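Local coordinates for protein geobacter metallireducens SMUG1 (PDB 5H9I) that is a SMUG1-type member of the uracil-DNA glycosylase superfamily and binds xanthine in a pocket, at residues 53-58 with 185-190; 209-214 with 230-235. All coordinates share one frame; numbering follows the deposited sequence.

Contact 1 of 2, residues 53-58 with 185-190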
loop_
_atom_site.group_PDB
_atom_site.type_symbol
_atom_site.label_atom_id
_atom_site.label_comp_id
_atom_site.label_asym_id
_atom_site.label_seq_id
_atom_site.Cartn_x
_atom_site.Cartn_y
_atom_site.Cartn_z
ATOM N N LYS A 53 4.266 -15.778 3.985
ATOM C CA LYS A 53 3.626 -15.623 2.655
ATOM C C LYS A 53 4.613 -16.052 1.596
ATOM O O LYS A 53 5.800 -16.009 1.797
ATOM C CB LYS A 53 3.273 -14.128 2.400
ATOM C CG LYS A 53 2.433 -13.506 3.483
ATOM C CD LYS A 53 1.134 -14.166 3.750
ATOM C CE LYS A 53 0.222 -13.298 4.558
ATOM N NZ LYS A 53 -0.896 -13.986 5.249
ATOM N N GLU A 54 4.098 -16.493 0.459
ATOM C CA GLU A 54 4.964 -16.769 -0.671
ATOM C C GLU A 54 5.270 -15.539 -1.509
ATOM O O GLU A 54 6.390 -15.388 -2.109
ATOM C CB GLU A 54 4.338 -17.840 -1.553
ATOM C CG GLU A 54 4.216 -19.181 -0.880
ATOM C CD GLU A 54 3.636 -20.240 -1.845
ATOM O OE1 GLU A 54 3.346 -21.330 -1.263
ATOM O OE2 GLU A 54 3.438 -19.969 -3.109
ATOM N N VAL A 55 4.337 -14.589 -1.593
ATOM C CA VAL A 55 4.415 -13.452 -2.476
ATOM C C VAL A 55 3.909 -12.233 -1.781
ATOM O O VAL A 55 2.811 -12.270 -1.211
ATOM C CB VAL A 55 3.627 -13.651 -3.760
ATOM C CG1 VAL A 55 3.618 -12.478 -4.693
ATOM C CG2 VAL A 55 4.061 -14.960 -4.488
ATOM N N LEU A 56 4.637 -11.131 -1.880
ATOM C CA LEU A 56 4.256 -9.797 -1.370
ATOM C C LEU A 56 4.054 -8.807 -2.473
ATOM O O LEU A 56 5.027 -8.591 -3.215
ATOM C CB LEU A 56 5.306 -9.290 -0.424
ATOM C CG LEU A 56 5.084 -7.919 0.151
ATOM C CD1 LEU A 56 3.851 -7.858 0.996
ATOM C CD2 LEU A 56 6.270 -7.465 0.977
ATOM N N PHE A 57 2.888 -8.239 -2.653
ATOM C CA PHE A 57 2.655 -7.148 -3.542
ATOM C C PHE A 57 2.937 -5.866 -2.797
ATOM O O PHE A 57 2.520 -5.732 -1.631
ATOM C CB PHE A 57 1.193 -7.163 -4.028
ATOM C CG PHE A 57 0.856 -8.201 -5.006
ATOM C CD1 PHE A 57 1.230 -8.161 -6.349
ATOM C CD2 PHE A 57 0.161 -9.343 -4.584
ATOM C CE1 PHE A 57 0.889 -9.167 -7.222
ATOM C CE2 PHE A 57 -0.208 -10.324 -5.460
ATOM C CZ PHE A 57 0.188 -10.230 -6.793
ATOM N N VAL A 58 3.596 -4.896 -3.428
ATOM C CA VAL A 58 3.949 -3.647 -2.845
ATOM C C VAL A 58 3.504 -2.504 -3.742
ATOM O O VAL A 58 3.875 -2.409 -4.915
ATOM C CB VAL A 58 5.467 -3.504 -2.624
ATOM C CG1 VAL A 58 5.874 -2.216 -2.015
ATOM C CG2 VAL A 58 5.909 -4.697 -1.836
ATOM N N VAL A 185 8.924 -14.016 -3.641
ATOM C CA VAL A 185 8.840 -13.026 -4.673
ATOM C C VAL A 185 8.150 -11.765 -4.119
ATOM O O VAL A 185 7.171 -11.940 -3.374
ATOM C CB VAL A 185 8.035 -13.535 -5.884
ATOM C CG1 VAL A 185 8.102 -12.600 -7.031
ATOM C CG2 VAL A 185 8.488 -14.905 -6.304
ATOM N N VAL A 186 8.707 -10.627 -4.447
ATOM C CA VAL A 186 8.128 -9.325 -4.107
ATOM C C VAL A 186 7.783 -8.664 -5.382
ATOM O O VAL A 186 8.657 -8.531 -6.284
ATOM C CB VAL A 186 9.060 -8.522 -3.255
ATOM C CG1 VAL A 186 8.580 -7.147 -2.981
ATOM C CG2 VAL A 186 9.386 -9.281 -1.929
ATOM N N ILE A 187 6.567 -8.181 -5.545
ATOM C CA ILE A 187 6.090 -7.665 -6.808
ATOM C C ILE A 187 5.692 -6.213 -6.585
ATOM O O ILE A 187 4.695 -5.973 -5.855
ATOM C CB ILE A 187 4.865 -8.468 -7.314
ATOM C CG1 ILE A 187 5.192 -9.954 -7.435
ATOM C CG2 ILE A 187 4.299 -7.854 -8.587
ATOM C CD1 ILE A 187 4.139 -10.889 -7.836
ATOM N N GLY A 188 6.357 -5.286 -7.258
ATOM C CA GLY A 188 5.924 -3.923 -7.281
ATOM C C GLY A 188 4.681 -3.760 -8.147
ATOM O O GLY A 188 4.670 -4.246 -9.293
ATOM N N VAL A 189 3.730 -3.022 -7.642
ATOM C CA VAL A 189 2.553 -2.658 -8.476
ATOM C C VAL A 189 2.889 -1.268 -9.026
ATOM O O VAL A 189 2.811 -0.246 -8.345
ATOM C CB VAL A 189 1.295 -2.661 -7.669
ATOM C CG1 VAL A 189 0.091 -2.280 -8.558
ATOM C CG2 VAL A 189 1.096 -3.991 -6.965
ATOM N N GLY A 190 3.312 -1.306 -10.285
ATOM C CA GLY A 190 3.830 -0.066 -10.963
ATOM C C GLY A 190 5.308 0.045 -10.873
ATOM O O GLY A 190 5.999 -0.618 -10.083
#

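Contact 2 of 2, residues 209-214 with 230-235. With XAN (xanthine), chain B.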
loop_
_atom_site.group_PDB
_atom_site.type_symbol
_atom_site.label_atom_id
_atom_site.label_comp_id
_atom_site.label_asym_id
_atom_site.label_seq_id
_atom_site.Cartn_x
_atom_site.Cartn_y
_atom_site.Cartn_z
ATOM N N GLY A 209 9.865 -8.417 -9.036
ATOM C CA GLY A 209 9.237 -8.204 -10.306
ATOM C C GLY A 209 8.173 -7.112 -10.196
ATOM O O GLY A 209 8.114 -6.326 -9.224
ATOM N N ARG A 210 7.436 -6.954 -11.277
ATOM C CA ARG A 210 6.515 -5.857 -11.471
ATOM C C ARG A 210 5.254 -6.392 -12.119
ATOM O O ARG A 210 5.338 -7.219 -12.942
ATOM C CB ARG A 210 7.133 -4.789 -12.424
ATOM C CG ARG A 210 6.180 -3.640 -12.788
ATOM C CD ARG A 210 6.602 -2.593 -13.845
ATOM N NE ARG A 210 6.764 -3.061 -15.247
ATOM C CZ ARG A 210 5.843 -3.152 -16.245
ATOM N NH1 ARG A 210 6.279 -3.579 -17.417
ATOM N NH2 ARG A 210 4.523 -2.825 -16.170
ATOM N N ILE A 211 4.107 -5.869 -11.721
ATOM C CA ILE A 211 2.950 -5.919 -12.552
ATOM C C ILE A 211 2.484 -4.494 -12.934
ATOM O O ILE A 211 2.763 -3.500 -12.229
ATOM C CB ILE A 211 1.767 -6.672 -11.910
ATOM C CG1 ILE A 211 1.281 -6.012 -10.657
ATOM C CG2 ILE A 211 2.107 -8.193 -11.827
ATOM C CD1 ILE A 211 -0.055 -6.586 -10.149
ATOM N N ILE A 212 1.748 -4.437 -14.030
ATOM C CA ILE A 212 1.148 -3.162 -14.454
ATOM C C ILE A 212 0.312 -2.609 -13.269
ATOM O O ILE A 212 -0.445 -3.347 -12.627
ATOM C CB ILE A 212 0.314 -3.411 -15.723
ATOM C CG1 ILE A 212 -0.302 -2.168 -16.213
ATOM C CG2 ILE A 212 -0.623 -4.551 -15.542
ATOM C CD1 ILE A 212 -0.870 -2.415 -17.661
ATOM N N HIS A 213 0.332 -1.297 -13.131
ATOM C CA HIS A 213 -0.529 -0.651 -12.156
ATOM C C HIS A 213 -1.948 -0.551 -12.703
ATOM O O HIS A 213 -2.151 -0.318 -13.898
ATOM C CB HIS A 213 0.025 0.725 -11.878
ATOM C CG HIS A 213 -0.591 1.383 -10.706
ATOM N ND1 HIS A 213 -1.872 1.890 -10.744
ATOM C CD2 HIS A 213 -0.126 1.577 -9.454
ATOM C CE1 HIS A 213 -2.158 2.392 -9.556
ATOM N NE2 HIS A 213 -1.108 2.252 -8.790
ATOM N N PRO A 214 -2.945 -0.749 -11.863
ATOM C CA PRO A 214 -4.351 -0.819 -12.313
ATOM C C PRO A 214 -4.999 0.537 -12.634
ATOM O O PRO A 214 -6.158 0.450 -13.047
ATOM C CB PRO A 214 -5.056 -1.563 -11.136
ATOM C CG PRO A 214 -4.268 -1.197 -9.930
ATOM C CD PRO A 214 -2.848 -1.228 -10.432
ATOM N N LEU A 230 -2.029 -10.939 -15.218
ATOM C CA LEU A 230 -2.000 -12.415 -15.127
ATOM C C LEU A 230 -0.885 -12.963 -15.977
ATOM O O LEU A 230 -0.079 -13.842 -15.519
ATOM C CB LEU A 230 -3.436 -12.979 -15.317
ATOM C CG LEU A 230 -3.684 -14.395 -15.233
ATOM C CD1 LEU A 230 -3.461 -14.702 -13.736
ATOM C CD2 LEU A 230 -5.086 -14.754 -15.728
ATOM N N ARG A 231 -0.653 -12.421 -17.173
ATOM C CA ARG A 231 0.509 -12.707 -17.962
ATOM C C ARG A 231 1.863 -12.399 -17.347
ATOM O O ARG A 231 2.784 -13.198 -17.332
ATOM C CB ARG A 231 0.433 -12.018 -19.381
ATOM C CG ARG A 231 1.762 -12.034 -20.155
ATOM C CD ARG A 231 1.640 -11.565 -21.625
ATOM N NE ARG A 231 1.292 -10.150 -21.705
ATOM C CZ ARG A 231 2.093 -9.156 -21.350
ATOM N NH1 ARG A 231 3.327 -9.403 -20.910
ATOM N NH2 ARG A 231 1.672 -7.896 -21.480
ATOM N N GLN A 232 2.006 -11.201 -16.710
ATOM C CA GLN A 232 3.162 -10.834 -16.076
ATOM C C GLN A 232 3.518 -11.742 -14.939
ATOM O O GLN A 232 4.640 -12.109 -14.674
ATOM C CB GLN A 232 3.122 -9.385 -15.571
ATOM C CG GLN A 232 3.065 -8.410 -16.764
ATOM C CD GLN A 232 2.832 -6.990 -16.297
ATOM O OE1 GLN A 232 1.909 -6.757 -15.573
ATOM N NE2 GLN A 232 3.716 -6.042 -16.606
ATOM N N LEU A 233 2.495 -12.077 -14.125
ATOM C CA LEU A 233 2.748 -13.054 -13.081
ATOM C C LEU A 233 3.233 -14.406 -13.526
ATOM O O LEU A 233 4.066 -14.978 -12.895
ATOM C CB LEU A 233 1.480 -13.187 -12.213
ATOM C CG LEU A 233 1.074 -11.922 -11.370
ATOM C CD1 LEU A 233 -0.387 -11.979 -10.961
ATOM C CD2 LEU A 233 2.030 -11.656 -10.227
ATOM N N ALA A 234 2.641 -14.900 -14.578
ATOM C CA ALA A 234 3.064 -16.160 -15.127
ATOM C C ALA A 234 4.500 -16.097 -15.601
ATOM O O ALA A 234 5.279 -17.020 -15.342
ATOM C CB ALA A 234 2.111 -16.518 -16.253
ATOM N N GLU A 235 4.881 -14.989 -16.215
ATOM C CA GLU A 235 6.279 -14.799 -16.641
ATOM C C GLU A 235 7.235 -14.720 -15.501
ATOM O O GLU A 235 8.334 -15.188 -15.623
ATOM C CB GLU A 235 6.484 -13.513 -17.437
ATOM C CG GLU A 235 5.742 -13.390 -18.681
ATOM C CD GLU A 235 5.826 -11.949 -19.203
ATOM O OE1 GLU A 235 6.603 -11.111 -18.647
ATOM O OE2 GLU A 235 5.062 -11.660 -20.143
HETATM N N9 XAN B . -4.341 3.265 -5.324
HETATM C C4 XAN B . -3.471 2.830 -4.455
HETATM N N3 XAN B . -3.540 2.375 -3.208
HETATM C C2 XAN B . -2.491 2.020 -2.612
HETATM O O2 XAN B . -2.574 1.663 -1.465
HETATM N N1 XAN B . -1.284 2.005 -3.196
HETATM C C6 XAN B . -1.081 2.396 -4.418
HETATM O O6 XAN B . 0.033 2.444 -4.949
HETATM C C5 XAN B . -2.194 2.878 -5.111
HETATM N N7 XAN B . -2.367 3.353 -6.335
HETATM C C8 XAN B . -3.664 3.582 -6.465
#

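Contact 1 of 2, residues 53-58 with 185-190
Strand residues 55-58 run parallel to residues 185-189 as neighbouring strands, their short axes 4.7 Å apart at closest approach and inclined by 21°. Five backbone hydrogen bonds join them, with donors alternating between the two strands. The series opens with a longer bond from Val185 N to Glu54 O, 3.3 Å, passes through Leu56 N to Val185 O, Ile187 N to Leu56 O (2.8 Å) and Val58 N to Ile187 O, and closes with Val189 N to Val58 O, at 171° the straightest of the five. These are the two inner strands of the four-stranded parallel sheet at the centre of the UDG-like fold, strand 135-139 flanking one and strand 207-211 the other. On the face carrying Val55, Phe57 and Ile187, the isoleucine side chain bridges the other two. Its CG1 is anti to the carbonyl carbon and its chain continues extended (chi2 177°), which places CD1 3.6 Å from Val55 CG1 and 3.7 Å from Phe57 CE1. The Phe57 and Ile187 side chains lie side by side, pointing the same way, and Ile187 CG2 sits 3.8 Å from Phe57 CD1. Farther along, Val189 CG2 comes within 4.2 Å of Phe57 CD1. On the reverse face Val58 CG2 meets Val186 CG1 at 3.8 Å; Cys197 of helix 191-201 touches both valines, and Leu174 of helix 160-181 touches Val58.

Contact 2 of 2, residues 209-214 with 230-235
The strand-to-loop transition that delivers His213 to the xanthine pocket is held by helix 219-235, chiefly through Gln232. The amide oxygen OE1 of Gln232 accepts a hydrogen bond from Ile212 N at 2.8 Å, just past the end of strand 209-211, with an N-H...O angle of 162°. With CG anti to the carbonyl carbon and the chain extended beyond it (chi2 172°), the glutamine reaches across to the backbone. OE1 also lies 3.3 Å from Ile211 CA and 3.4 Å from Ile212 CG2. The other end of the amide, NE2, sits over one face of the Arg210 guanidinium, 3.3 Å from NH2; both are donors, so this is contact without a hydrogen bond, the two planes turned 73° apart. Deeper in, Ile211 CG2 packs on Leu233 CD2 at 3.8 Å. Beyond the grip on Ile212, His213 turns away from the helix, and its NE2 donates to N7 of xanthine at 3.0 Å, meeting it at the ring edge. Its ND1 is hydrogen-bonded to Ser215 N, which helps fix the ring's rotation. A histidine followed by proline, on the loop between the last parallel strand and the C-terminal helix, is found in many members of the superfamily.

Contact 1 lies in the buried core of the sheet, whereas contact 2 is partly buried at its edge, where the outermost strand 207-211 meets helix 219-235. Their centres are 10 Å apart, and they join through neighbouring strands 185-189 and 207-211: Gly188 N probably hydrogen-bonds to Gly209 O, and Gly188 O to Ile211 N. Ile187, central to contact 1, also packs against Leu233, so its sheet face continues to the helix. Main-chain bonds and apolar side chains make up contact 1; in contact 2 a polar side chain holds a backbone amide beside a guanidinium. The carboxyl ends of both strands lead to the xanthine side, where Val189 touches His213.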